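Local coordinates for protein integral membrane indolylacetylinositol arabinosyltransferase EmbC (Mycolicibacterium smegmatis, PDB 7BVE) that probably transfers arabinose units to build the arabinan of the mycobacterial cell wall and, as a membrane-embedded glycosyltransferase, binds the drug ethambutol, at residues T42-W47 with S201-T206; D57-G62 with V984-W989; K97-A102 with T1016-R1021; F187-G192 with P1045-A1050. One frame throughout, in Å; residues are numbered along the deposited sequence.

Contact 1 of 4, residues T42-W47 with S201-T206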
loop_
_atom_site.group_PDB
_atom_site.type_symbol
_atom_site.label_atom_id
_atom_site.label_comp_id
_atom_site.label_asym_id
_atom_site.label_seq_id
_atom_site.Cartn_x
_atom_site.Cartn_y
_atom_site.Cartn_z
ATOM N N THR A 42 25.420 26.184 -32.169
ATOM C CA THR A 42 24.290 27.082 -31.995
ATOM C C THR A 42 23.334 26.967 -33.173
ATOM O O THR A 42 23.760 26.874 -34.323
ATOM C CB THR A 42 24.774 28.522 -31.864
ATOM O OG1 THR A 42 25.466 28.895 -33.059
ATOM C CG2 THR A 42 25.712 28.667 -30.685
ATOM N N ALA A 43 22.034 27.000 -32.884
ATOM C CA ALA A 43 21.007 26.781 -33.895
ATOM C C ALA A 43 19.823 27.689 -33.614
ATOM O O ALA A 43 19.226 27.604 -32.540
ATOM C CB ALA A 43 20.560 25.322 -33.904
ATOM N N GLU A 44 19.470 28.543 -34.572
ATOM C CA GLU A 44 18.309 29.403 -34.424
ATOM C C GLU A 44 17.362 29.235 -35.602
ATOM O O GLU A 44 17.737 28.748 -36.669
ATOM C CB GLU A 44 18.685 30.877 -34.300
ATOM C CG GLU A 44 19.226 31.486 -35.559
ATOM C CD GLU A 44 19.486 32.963 -35.406
ATOM O OE1 GLU A 44 19.235 33.497 -34.306
ATOM O OE2 GLU A 44 19.933 33.593 -36.386
ATOM N N LEU A 45 16.124 29.669 -35.390
ATOM C CA LEU A 45 15.035 29.538 -36.351
ATOM C C LEU A 45 14.578 30.922 -36.787
ATOM O O LEU A 45 13.931 31.634 -36.018
ATOM C CB LEU A 45 13.879 28.759 -35.733
ATOM C CG LEU A 45 12.598 28.622 -36.547
ATOM C CD1 LEU A 45 12.865 27.897 -37.840
ATOM C CD2 LEU A 45 11.539 27.906 -35.733
ATOM N N ASN A 46 14.905 31.300 -38.015
ATOM C CA ASN A 46 14.416 32.528 -38.624
ATOM C C ASN A 46 13.302 32.148 -39.587
ATOM O O ASN A 46 13.548 31.422 -40.551
ATOM C CB ASN A 46 15.544 33.246 -39.358
ATOM C CG ASN A 46 16.614 33.763 -38.422
ATOM O OD1 ASN A 46 16.316 34.329 -37.373
ATOM N ND2 ASN A 46 17.872 33.567 -38.793
ATOM N N TRP A 47 12.074 32.642 -39.336
ATOM C CA TRP A 47 10.905 31.960 -39.897
ATOM C C TRP A 47 10.659 32.189 -41.382
ATOM O O TRP A 47 10.443 31.194 -42.097
ATOM C CB TRP A 47 9.651 32.264 -39.077
ATOM C CG TRP A 47 8.434 31.736 -39.788
ATOM C CD1 TRP A 47 8.179 30.443 -40.121
ATOM C CD2 TRP A 47 7.322 32.496 -40.273
ATOM N NE1 TRP A 47 6.982 30.346 -40.777
ATOM C CE2 TRP A 47 6.433 31.593 -40.882
ATOM C CE3 TRP A 47 6.986 33.853 -40.239
ATOM C CZ2 TRP A 47 5.233 31.998 -41.441
ATOM C CZ3 TRP A 47 5.801 34.250 -40.805
ATOM C CH2 TRP A 47 4.938 33.329 -41.398
ATOM N N SER A 201 12.362 35.216 -34.763
ATOM C CA SER A 201 13.640 34.598 -34.453
ATOM C C SER A 201 13.522 33.881 -33.123
ATOM O O SER A 201 12.815 34.347 -32.231
ATOM C CB SER A 201 14.762 35.629 -34.388
ATOM O OG SER A 201 14.947 36.245 -35.643
ATOM N N ALA A 202 14.211 32.753 -32.996
ATOM C CA ALA A 202 14.191 31.986 -31.760
ATOM C C ALA A 202 15.463 31.164 -31.687
ATOM O O ALA A 202 15.740 30.389 -32.598
ATOM C CB ALA A 202 12.967 31.075 -31.693
ATOM N N THR A 203 16.230 31.333 -30.614
ATOM C CA THR A 203 17.443 30.554 -30.419
ATOM C C THR A 203 17.085 29.278 -29.679
ATOM O O THR A 203 16.610 29.328 -28.544
ATOM C CB THR A 203 18.500 31.326 -29.635
ATOM O OG1 THR A 203 18.052 31.505 -28.294
ATOM C CG2 THR A 203 18.736 32.678 -30.258
ATOM N N ILE A 204 17.324 28.139 -30.320
ATOM C CA ILE A 204 16.944 26.859 -29.750
ATOM C C ILE A 204 17.949 26.470 -28.673
ATOM O O ILE A 204 19.151 26.735 -28.787
ATOM C CB ILE A 204 16.870 25.809 -30.873
ATOM C CG1 ILE A 204 15.993 26.329 -31.995
ATOM C CG2 ILE A 204 16.244 24.539 -30.391
ATOM C CD1 ILE A 204 16.100 25.534 -33.239
ATOM N N ASP A 205 17.453 25.852 -27.603
ATOM C CA ASP A 205 18.298 25.425 -26.492
ATOM C C ASP A 205 19.061 24.160 -26.879
ATOM O O ASP A 205 18.671 23.034 -26.569
ATOM C CB ASP A 205 17.455 25.208 -25.247
ATOM C CG ASP A 205 18.282 24.826 -24.049
ATOM O OD1 ASP A 205 18.982 25.700 -23.503
ATOM O OD2 ASP A 205 18.230 23.647 -23.648
ATOM N N THR A 206 20.168 24.354 -27.585
ATOM C CA THR A 206 21.090 23.262 -27.881
ATOM C C THR A 206 22.284 23.306 -26.932
ATOM O O THR A 206 23.423 23.467 -27.349
ATOM C CB THR A 206 21.562 23.341 -29.325
ATOM O OG1 THR A 206 22.470 24.433 -29.463
ATOM C CG2 THR A 206 20.400 23.585 -30.235
#
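The flat amide of Asn46 meets Ser201 through its oxygen end: Ser201 OG donates to Asn46 OD1 at 2.9 Å, tilted modestly from the carbonyl plane. At the other end of the same amide, ND2 reaches back along its own strand to Glu44 OE2 (3.2 Å) and also bonds Asp1056. The N-H meets the Glu44 carboxylate from above, 57° out of its plane. The setting is the antiparallel sheet of the concanavalin-like domain, completed at one side by strand 1056-1062 from near the C-terminus; strand 38-46 runs between it and 201-203, so an amide gripped at both ends joins side chains of all three. Glu44 and Thr203 form a non-hydrogen-bonded pair on this same polar face. Glu44 has CG between its backbone N and carbonyl carbon (chi1 70°) and is extended beyond, which brings OE1 to within 4.2 Å of Thr203 CG2, the side chains crossing at a slant, while Thr203 OG1 bonds Thr66. Leu45 and Ala202 take the opposite, buried face, with Ala202 resting on Leu68 of the next strand. Backbone bonds set the pairing: Leu45 N donates to Ala202 O at 2.9 Å, the return bond being weak. Past the short strand, Ile204 still keeps to strand 38-46, its N bonding Ala43 O at 3.0 Å. The methyl CG2 of Thr206 lies 4.1 Å from Ala43 CB, its hydroxyl bonding Thr41 O.

Contact 2 of 4, residues D57-G62 with V984-W989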
loop_
_atom_site.group_PDB
_atom_site.type_symbol
_atom_site.label_atom_id
_atom_site.label_comp_id
_atom_site.label_asym_id
_atom_site.label_seq_id
_atom_site.Cartn_x
_atom_site.Cartn_y
_atom_site.Cartn_z
ATOM N N ASP A 57 7.439 23.565 -39.708
ATOM C CA ASP A 57 7.173 22.574 -38.674
ATOM C C ASP A 57 8.485 22.244 -37.979
ATOM O O ASP A 57 9.310 21.515 -38.529
ATOM C CB ASP A 57 6.543 21.331 -39.287
ATOM C CG ASP A 57 5.819 20.496 -38.280
ATOM O OD1 ASP A 57 5.834 20.860 -37.092
ATOM O OD2 ASP A 57 5.210 19.486 -38.679
ATOM N N ALA A 58 8.675 22.770 -36.770
ATOM C CA ALA A 58 9.929 22.629 -36.031
ATOM C C ALA A 58 9.638 22.320 -34.571
ATOM O O ALA A 58 9.670 23.208 -33.718
ATOM C CB ALA A 58 10.766 23.900 -36.157
ATOM N N PRO A 59 9.361 21.057 -34.242
ATOM C CA PRO A 59 8.943 20.727 -32.873
ATOM C C PRO A 59 10.141 20.626 -31.943
ATOM O O PRO A 59 10.979 19.743 -32.094
ATOM C CB PRO A 59 8.248 19.376 -33.036
ATOM C CG PRO A 59 8.000 19.237 -34.467
ATOM C CD PRO A 59 9.113 19.927 -35.143
ATOM N N LEU A 60 10.197 21.511 -30.960
ATOM C CA LEU A 60 11.310 21.579 -30.030
ATOM C C LEU A 60 11.165 20.514 -28.952
ATOM O O LEU A 60 10.056 20.236 -28.498
ATOM C CB LEU A 60 11.388 22.972 -29.411
ATOM C CG LEU A 60 12.206 24.064 -30.101
ATOM C CD1 LEU A 60 11.672 24.468 -31.424
ATOM C CD2 LEU A 60 12.230 25.271 -29.227
ATOM N N ILE A 61 12.288 19.918 -28.543
ATOM C CA ILE A 61 12.230 18.835 -27.566
ATOM C C ILE A 61 12.299 19.374 -26.138
ATOM O O ILE A 61 11.745 18.766 -25.217
ATOM C CB ILE A 61 13.329 17.787 -27.860
ATOM C CG1 ILE A 61 13.123 16.515 -27.049
ATOM C CG2 ILE A 61 14.713 18.303 -27.597
ATOM C CD1 ILE A 61 14.005 15.388 -27.469
ATOM N N GLY A 62 12.921 20.532 -25.926
ATOM C CA GLY A 62 12.938 21.151 -24.619
ATOM C C GLY A 62 11.731 21.993 -24.315
ATOM O O GLY A 62 11.667 22.617 -23.255
ATOM N N VAL A 984 12.724 17.743 -33.182
ATOM C CA VAL A 984 12.448 16.328 -33.358
ATOM C C VAL A 984 11.874 16.077 -34.747
ATOM O O VAL A 984 11.485 16.995 -35.462
ATOM C CB VAL A 984 11.498 15.775 -32.272
ATOM C CG1 VAL A 984 12.006 16.096 -30.906
ATOM C CG2 VAL A 984 10.113 16.279 -32.463
ATOM N N GLU A 985 11.832 14.808 -35.137
ATOM C CA GLU A 985 11.265 14.380 -36.408
ATOM C C GLU A 985 9.827 13.953 -36.167
ATOM O O GLU A 985 9.539 13.267 -35.184
ATOM C CB GLU A 985 12.070 13.228 -36.999
ATOM C CG GLU A 985 11.678 12.859 -38.397
ATOM C CD GLU A 985 12.453 11.673 -38.912
ATOM O OE1 GLU A 985 13.201 11.068 -38.123
ATOM O OE2 GLU A 985 12.335 11.357 -40.112
ATOM N N VAL A 986 8.929 14.358 -37.056
ATOM C CA VAL A 986 7.499 14.160 -36.859
ATOM C C VAL A 986 7.146 12.719 -37.204
ATOM O O VAL A 986 7.380 12.285 -38.339
ATOM C CB VAL A 986 6.694 15.149 -37.710
ATOM C CG1 VAL A 986 5.225 14.989 -37.453
ATOM C CG2 VAL A 986 7.140 16.558 -37.429
ATOM N N PRO A 987 6.594 11.945 -36.275
ATOM C CA PRO A 987 6.270 10.549 -36.562
ATOM C C PRO A 987 5.017 10.418 -37.417
ATOM O O PRO A 987 4.266 11.368 -37.629
ATOM C CB PRO A 987 6.055 9.958 -35.171
ATOM C CG PRO A 987 5.644 11.072 -34.355
ATOM C CD PRO A 987 6.372 12.265 -34.859
ATOM N N LYS A 988 4.807 9.203 -37.920
ATOM C CA LYS A 988 3.659 8.896 -38.754
ATOM C C LYS A 988 2.747 7.835 -38.172
ATOM O O LYS A 988 1.611 7.713 -38.634
ATOM C CB LYS A 988 4.113 8.426 -40.141
ATOM C CG LYS A 988 4.839 9.468 -40.936
ATOM C CD LYS A 988 5.216 8.941 -42.301
ATOM C CE LYS A 988 6.062 9.944 -43.068
ATOM N NZ LYS A 988 5.302 11.168 -43.431
ATOM N N TRP A 989 3.205 7.071 -37.187
ATOM C CA TRP A 989 2.461 5.964 -36.616
ATOM C C TRP A 989 2.646 6.001 -35.110
ATOM O O TRP A 989 3.467 6.751 -34.591
ATOM C CB TRP A 989 2.943 4.624 -37.181
ATOM C CG TRP A 989 2.731 4.449 -38.653
ATOM C CD1 TRP A 989 3.637 4.668 -39.641
ATOM C CD2 TRP A 989 1.541 3.999 -39.298
ATOM N NE1 TRP A 989 3.082 4.397 -40.862
ATOM C CE2 TRP A 989 1.793 3.981 -40.675
ATOM C CE3 TRP A 989 0.285 3.609 -38.841
ATOM C CZ2 TRP A 989 0.839 3.591 -41.595
ATOM C CZ3 TRP A 989 -0.651 3.219 -39.751
ATOM C CH2 TRP A 989 -0.378 3.218 -41.112
#
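Val984 sets its two methyls like a fork against the loop bearing Pro59 and Ile61, at a junction of loops between the concanavalin-like domain and the C-terminal domain. With CG1 anti to its carbonyl carbon (chi1 -53°), the valine spreads one branch to each neighbour. CG2 presses on the proline ring, 3.7 Å from Pro59 CB, and CG1 fits against the base of the isoleucine, 3.7 Å from Ile61 CB. The Ile61 chain crosses the valine at about a right angle, so CG1 and CD1 of Ile61 also lie near that methyl. The carbonyl oxygen of Pro59 faces both methyls and accepts a nearly straight bond from Val984 N (2.9 Å, N-H...O 162°), which holds the valine against the loop.

Farther along, Val986 supplies a second bump. Its CG2 points into the angle between Asp57 and the proline ring, with Pro59 CG 4.1 Å from Val986 CG2. Leu1019 of helix 1016-1019 touches Asp57, Pro59 and Val986 alike and closes the group from the C-terminal domain. A backbone bond between Ile61 and Gly982 continues the junction beyond the valine. At its other end, a carboxylate oxygen meets a methyl: Asp57 OD2 lies 3.7 Å from Val986 CG2.

Contact 3 of 4, residues K97-A102 with T1016-R1021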
loop_
_atom_site.group_PDB
_atom_site.type_symbol
_atom_site.label_atom_id
_atom_site.label_comp_id
_atom_site.label_asym_id
_atom_site.label_seq_id
_atom_site.Cartn_x
_atom_site.Cartn_y
_atom_site.Cartn_z
ATOM N N LYS A 97 -3.993 26.087 -34.279
ATOM C CA LYS A 97 -5.158 26.599 -33.564
ATOM C C LYS A 97 -6.258 25.560 -33.371
ATOM O O LYS A 97 -7.151 25.779 -32.547
ATOM C CB LYS A 97 -5.738 27.799 -34.304
ATOM C CG LYS A 97 -6.345 27.435 -35.642
ATOM C CD LYS A 97 -6.871 28.645 -36.373
ATOM C CE LYS A 97 -7.486 28.258 -37.699
ATOM N NZ LYS A 97 -7.949 29.450 -38.452
ATOM N N GLN A 98 -6.221 24.444 -34.108
ATOM C CA GLN A 98 -7.249 23.423 -33.993
ATOM C C GLN A 98 -7.064 22.529 -32.781
ATOM O O GLN A 98 -7.998 21.806 -32.423
ATOM C CB GLN A 98 -7.287 22.543 -35.241
ATOM C CG GLN A 98 -7.791 23.223 -36.488
ATOM C CD GLN A 98 -6.700 23.912 -37.256
ATOM O OE1 GLN A 98 -5.527 23.646 -37.051
ATOM N NE2 GLN A 98 -7.082 24.795 -38.162
ATOM N N ALA A 99 -5.894 22.557 -32.154
ATOM C CA ALA A 99 -5.619 21.690 -31.024
ATOM C C ALA A 99 -6.427 22.123 -29.801
ATOM O O ALA A 99 -6.757 23.303 -29.653
ATOM C CB ALA A 99 -4.132 21.708 -30.703
ATOM N N PRO A 100 -6.792 21.179 -28.928
ATOM C CA PRO A 100 -7.552 21.566 -27.730
ATOM C C PRO A 100 -6.740 22.369 -26.732
ATOM O O PRO A 100 -7.285 23.263 -26.075
ATOM C CB PRO A 100 -7.985 20.217 -27.148
ATOM C CG PRO A 100 -7.937 19.281 -28.290
ATOM C CD PRO A 100 -6.789 19.723 -29.120
ATOM N N LYS A 101 -5.451 22.075 -26.598
ATOM C CA LYS A 101 -4.584 22.728 -25.631
ATOM C C LYS A 101 -3.710 23.796 -26.262
ATOM O O LYS A 101 -2.678 24.150 -25.695
ATOM C CB LYS A 101 -3.702 21.693 -24.943
ATOM C CG LYS A 101 -4.453 20.631 -24.186
ATOM C CD LYS A 101 -5.115 21.198 -22.954
ATOM C CE LYS A 101 -5.749 20.094 -22.139
ATOM N NZ LYS A 101 -6.434 20.620 -20.935
ATOM N N ALA A 102 -4.087 24.302 -27.428
ATOM C CA ALA A 102 -3.260 25.276 -28.120
ATOM C C ALA A 102 -3.328 26.652 -27.499
ATOM O O ALA A 102 -2.415 27.453 -27.707
ATOM C CB ALA A 102 -3.686 25.378 -29.572
ATOM N N THR A 1016 3.244 15.698 -29.662
ATOM C CA THR A 1016 2.277 15.153 -30.602
ATOM C C THR A 1016 0.843 15.402 -30.168
ATOM O O THR A 1016 -0.072 15.206 -30.970
ATOM C CB THR A 1016 2.497 13.655 -30.778
ATOM O OG1 THR A 1016 2.197 12.986 -29.552
ATOM C CG2 THR A 1016 3.936 13.379 -31.139
ATOM N N GLU A 1017 0.630 15.809 -28.921
ATOM C CA GLU A 1017 -0.685 16.210 -28.450
ATOM C C GLU A 1017 -1.142 17.510 -29.095
ATOM O O GLU A 1017 -2.347 17.728 -29.249
ATOM C CB GLU A 1017 -0.632 16.343 -26.932
ATOM C CG GLU A 1017 -1.938 16.571 -26.229
ATOM C CD GLU A 1017 -1.767 16.645 -24.725
ATOM O OE1 GLU A 1017 -0.618 16.568 -24.250
ATOM O OE2 GLU A 1017 -2.787 16.772 -24.017
ATOM N N LEU A 1018 -0.206 18.366 -29.495
ATOM C CA LEU A 1018 -0.510 19.648 -30.106
ATOM C C LEU A 1018 -0.314 19.672 -31.607
ATOM O O LEU A 1018 -0.961 20.463 -32.284
ATOM C CB LEU A 1018 0.371 20.743 -29.502
ATOM C CG LEU A 1018 0.216 21.008 -28.014
ATOM C CD1 LEU A 1018 1.193 22.062 -27.594
ATOM C CD2 LEU A 1018 -1.186 21.438 -27.715
ATOM N N LEU A 1019 0.562 18.838 -32.140
ATOM C CA LEU A 1019 0.943 18.942 -33.537
ATOM C C LEU A 1019 0.134 18.028 -34.439
ATOM O O LEU A 1019 -0.143 18.390 -35.587
ATOM C CB LEU A 1019 2.432 18.628 -33.676
ATOM C CG LEU A 1019 3.078 18.780 -35.043
ATOM C CD1 LEU A 1019 3.023 20.210 -35.474
ATOM C CD2 LEU A 1019 4.484 18.305 -34.989
ATOM N N LEU A 1020 -0.271 16.865 -33.937
ATOM C CA LEU A 1020 -0.833 15.783 -34.726
ATOM C C LEU A 1020 -2.174 15.363 -34.145
ATOM O O LEU A 1020 -2.430 15.528 -32.953
ATOM C CB LEU A 1020 0.112 14.581 -34.735
ATOM C CG LEU A 1020 1.514 14.777 -35.292
ATOM C CD1 LEU A 1020 2.354 13.592 -34.967
ATOM C CD2 LEU A 1020 1.473 14.980 -36.772
ATOM N N ARG A 1021 -3.028 14.797 -34.994
ATOM C CA ARG A 1021 -4.278 14.190 -34.548
ATOM C C ARG A 1021 -4.242 12.683 -34.782
ATOM O O ARG A 1021 -3.711 12.229 -35.808
ATOM C CB ARG A 1021 -5.480 14.827 -35.247
ATOM C CG ARG A 1021 -5.455 14.746 -36.738
ATOM C CD ARG A 1021 -6.655 15.377 -37.374
ATOM N NE ARG A 1021 -6.579 15.232 -38.821
ATOM C CZ ARG A 1021 -7.518 15.635 -39.664
ATOM N NH1 ARG A 1021 -8.619 16.209 -39.204
ATOM N NH2 ARG A 1021 -7.359 15.456 -40.966
#
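Leu1018 turns one methyl, CD2, against the flank of the type I turn from Ala99 to Ala102. Its side chain leaves the short helix with CG anti to the carbonyl carbon (chi1 -62°) and CD1 continuing the chain in extended form, so CD2 is the branch that faces across. Lys101 and Ala99 meet that methyl, with Ala102 N just behind, 4.1 Å from Leu1018 CD2. Lys101 CB lies 3.8 Å from Leu1018 CD2, the carbonyl oxygen of Lys101 is 3.7 Å from the same methyl, and Ala99 CB approaches it at 4.2 Å. The alanine methyl also rests against the backbone, 3.8 Å from Leu1018 O. The fit is van der Waals packing of a leucine methyl on the side chains and backbone of a turn; no hydrogen bond crosses between the segments.

Lys101 contributes the root of its side chain, while a bend at chi2 (-70°) leads the rest away from the helix. Its charged end therefore stays apart, with Lys101 NZ 6.1 Å from Glu1017 OE2, at most a loose electrostatic attraction. The other oxygen of Glu1017 has a long, weak ion pair with Arg105.

Helix 1016-1019 passes into strand 1020-1029, which pairs with strand 1039-1045 through a backbone bond between Arg1021 and Thr1044. The turn belongs to the loop joining strands 90-93 and 107-112 of the concanavalin-like domain.

Contact 4 of 4, residues F187-G192 with P1045-A1050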
loop_
_atom_site.group_PDB
_atom_site.type_symbol
_atom_site.label_atom_id
_atom_site.label_comp_id
_atom_site.label_asym_id
_atom_site.label_seq_id
_atom_site.Cartn_x
_atom_site.Cartn_y
_atom_site.Cartn_z
ATOM N N PHE A 187 2.998 28.638 -37.521
ATOM C CA PHE A 187 1.848 28.434 -38.385
ATOM C C PHE A 187 1.164 29.765 -38.657
ATOM O O PHE A 187 1.292 30.715 -37.889
ATOM C CB PHE A 187 0.869 27.461 -37.742
ATOM C CG PHE A 187 1.484 26.156 -37.382
ATOM C CD1 PHE A 187 1.777 25.216 -38.336
ATOM C CD2 PHE A 187 1.761 25.863 -36.067
ATOM C CE1 PHE A 187 2.357 24.028 -37.997
ATOM C CE2 PHE A 187 2.331 24.676 -35.725
ATOM C CZ PHE A 187 2.625 23.759 -36.681
ATOM N N THR A 188 0.432 29.831 -39.764
ATOM C CA THR A 188 -0.225 31.066 -40.174
ATOM C C THR A 188 -1.432 30.720 -41.034
ATOM O O THR A 188 -1.668 29.555 -41.366
ATOM C CB THR A 188 0.735 31.974 -40.931
ATOM O OG1 THR A 188 0.075 33.205 -41.235
ATOM C CG2 THR A 188 1.159 31.327 -42.212
ATOM N N ASP A 189 -2.206 31.748 -41.394
ATOM C CA ASP A 189 -3.356 31.586 -42.279
ATOM C C ASP A 189 -3.332 32.528 -43.470
ATOM O O ASP A 189 -4.390 32.800 -44.039
ATOM C CB ASP A 189 -4.685 31.786 -41.541
ATOM C CG ASP A 189 -5.040 30.625 -40.650
ATOM O OD1 ASP A 189 -4.512 29.522 -40.871
ATOM O OD2 ASP A 189 -5.894 30.796 -39.759
ATOM N N LEU A 190 -2.177 33.044 -43.859
ATOM C CA LEU A 190 -2.093 33.886 -45.039
ATOM C C LEU A 190 -1.380 33.137 -46.157
ATOM O O LEU A 190 -0.848 32.044 -45.962
ATOM C CB LEU A 190 -1.375 35.190 -44.711
ATOM C CG LEU A 190 -2.024 36.052 -43.635
ATOM C CD1 LEU A 190 -1.204 37.290 -43.413
ATOM C CD2 LEU A 190 -3.428 36.408 -44.024
ATOM N N SER A 191 -1.385 33.731 -47.352
ATOM C CA SER A 191 -0.834 33.035 -48.506
ATOM C C SER A 191 -0.008 33.887 -49.459
ATOM O O SER A 191 0.554 33.333 -50.407
ATOM C CB SER A 191 -1.966 32.373 -49.301
ATOM O OG SER A 191 -2.811 33.351 -49.878
ATOM N N GLY A 192 0.106 35.190 -49.248
ATOM C CA GLY A 192 0.756 36.044 -50.215
ATOM C C GLY A 192 2.269 36.037 -50.128
ATOM O O GLY A 192 2.876 35.178 -49.481
ATOM N N PRO A 1045 -1.168 15.389 -39.541
ATOM C CA PRO A 1045 -0.965 16.780 -39.146
ATOM C C PRO A 1045 -2.231 17.599 -39.315
ATOM O O PRO A 1045 -3.076 17.304 -40.159
ATOM C CB PRO A 1045 0.122 17.260 -40.113
ATOM C CG PRO A 1045 0.764 16.034 -40.611
ATOM C CD PRO A 1045 -0.323 15.029 -40.686
ATOM N N TRP A 1046 -2.358 18.640 -38.490
ATOM C CA TRP A 1046 -3.455 19.582 -38.681
ATOM C C TRP A 1046 -3.240 20.429 -39.925
ATOM O O TRP A 1046 -4.182 20.676 -40.684
ATOM C CB TRP A 1046 -3.625 20.492 -37.470
ATOM C CG TRP A 1046 -4.065 19.847 -36.222
ATOM C CD1 TRP A 1046 -3.314 19.614 -35.127
ATOM C CD2 TRP A 1046 -5.365 19.349 -35.931
ATOM N NE1 TRP A 1046 -4.060 19.010 -34.156
ATOM C CE2 TRP A 1046 -5.328 18.831 -34.629
ATOM C CE3 TRP A 1046 -6.563 19.291 -36.644
ATOM C CZ2 TRP A 1046 -6.436 18.261 -34.025
ATOM C CZ3 TRP A 1046 -7.659 18.723 -36.046
ATOM C CH2 TRP A 1046 -7.591 18.217 -34.747
ATOM N N TYR A 1047 -2.016 20.906 -40.144
ATOM C CA TYR A 1047 -1.732 21.636 -41.371
ATOM C C TYR A 1047 -0.892 20.753 -42.286
ATOM O O TYR A 1047 0.306 20.560 -42.023
ATOM C CB TYR A 1047 -1.007 22.961 -41.102
ATOM C CG TYR A 1047 -1.817 24.062 -40.449
ATOM C CD1 TYR A 1047 -3.161 23.906 -40.143
ATOM C CD2 TYR A 1047 -1.251 25.291 -40.216
ATOM C CE1 TYR A 1047 -3.884 24.933 -39.560
ATOM C CE2 TYR A 1047 -1.963 26.314 -39.651
ATOM C CZ TYR A 1047 -3.269 26.136 -39.326
ATOM O OH TYR A 1047 -3.950 27.183 -38.760
ATOM N N PRO A 1048 -1.456 20.203 -43.364
ATOM C CA PRO A 1048 -0.679 19.297 -44.219
ATOM C C PRO A 1048 0.360 19.991 -45.080
ATOM O O PRO A 1048 1.292 19.324 -45.547
ATOM C CB PRO A 1048 -1.753 18.634 -45.083
ATOM C CG PRO A 1048 -3.028 18.821 -44.322
ATOM C CD PRO A 1048 -2.888 20.149 -43.674
ATOM N N ASP A 1049 0.238 21.298 -45.308
ATOM C CA ASP A 1049 1.171 22.061 -46.131
ATOM C C ASP A 1049 2.320 22.664 -45.331
ATOM O O ASP A 1049 2.883 23.688 -45.736
ATOM C CB ASP A 1049 0.419 23.157 -46.882
ATOM C CG ASP A 1049 -0.399 24.047 -45.956
ATOM O OD1 ASP A 1049 -0.516 23.730 -44.753
ATOM O OD2 ASP A 1049 -0.917 25.077 -46.429
ATOM N N ALA A 1050 2.683 22.059 -44.207
ATOM C CA ALA A 1050 3.732 22.570 -43.334
ATOM C C ALA A 1050 4.999 21.761 -43.579
ATOM O O ALA A 1050 5.117 20.622 -43.125
ATOM C CB ALA A 1050 3.295 22.497 -41.878
#
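Phe187 and Tyr1047 set their rings almost perpendicular (planes at 89°, centroids 5.4 Å apart) in an oblique meeting, where the loop after strand 171-175 of the concanavalin-like domain reaches the loop after strand 1039-1045 of the C-terminal domain. The nearest ring atoms are Phe187 CD1 and Tyr1047 CD2 at 3.6 Å, and Phe187 CB lies 3.6 Å from Tyr1047 CE2. Ala1050 CB comes to the edge of the phenylalanine ring, 4.3 Å from Phe187 CE1. Farther along, Thr188 O lies 3.7 Å from Tyr1047 CE2 and Asp189 OD1 3.2 Å from Tyr1047 OH, the aspartate side chain crossing the tyrosine at about a right angle, with carboxylate and ring planes 46° apart.

A second shell fixes these groups. Tyr1047 and Ala1050 end a type I turn, which presents both to the phenylalanine, and Gln98 packs on Tyr1047. On the other segment, Phe187 bonds Ser93 through the backbone and touches Pro96, while Thr188 OG1 bonds Leu91 O. Asp189 OD2 forms a salt bridge with Lys97.

The chemistry thus grades from hydrocarbon packing at the phenylalanine to polar groups at the phenol. Lys97 would probably favour the charged form of Asp189 and hold its carboxylate beside the hydroxyl.

In the fold
Contact 1 differs in kind from the rest: both its segments lie in the concanavalin-like domain and, partly buried, it relies on backbone bonds, whereas contacts 2, 3 and 4 join that domain to the C-terminal domain mainly through side chains. Among these, contact 3 is buried, contact 4 partly so, and contact 2 lies at the surface yet has the interdomain backbone bond that the other two lack. Contacts 2 and 3 share the region of helix 1016-1019, their centres about 13 Å apart. Contacts 3 and 4 are linked by the Lys97-Asp189 salt bridge and by Gln98 packing on Trp1046. Packing of Leu45 on Ala58 and of Trp47 on Thr188 carries contact 1 into contacts 2 and 4.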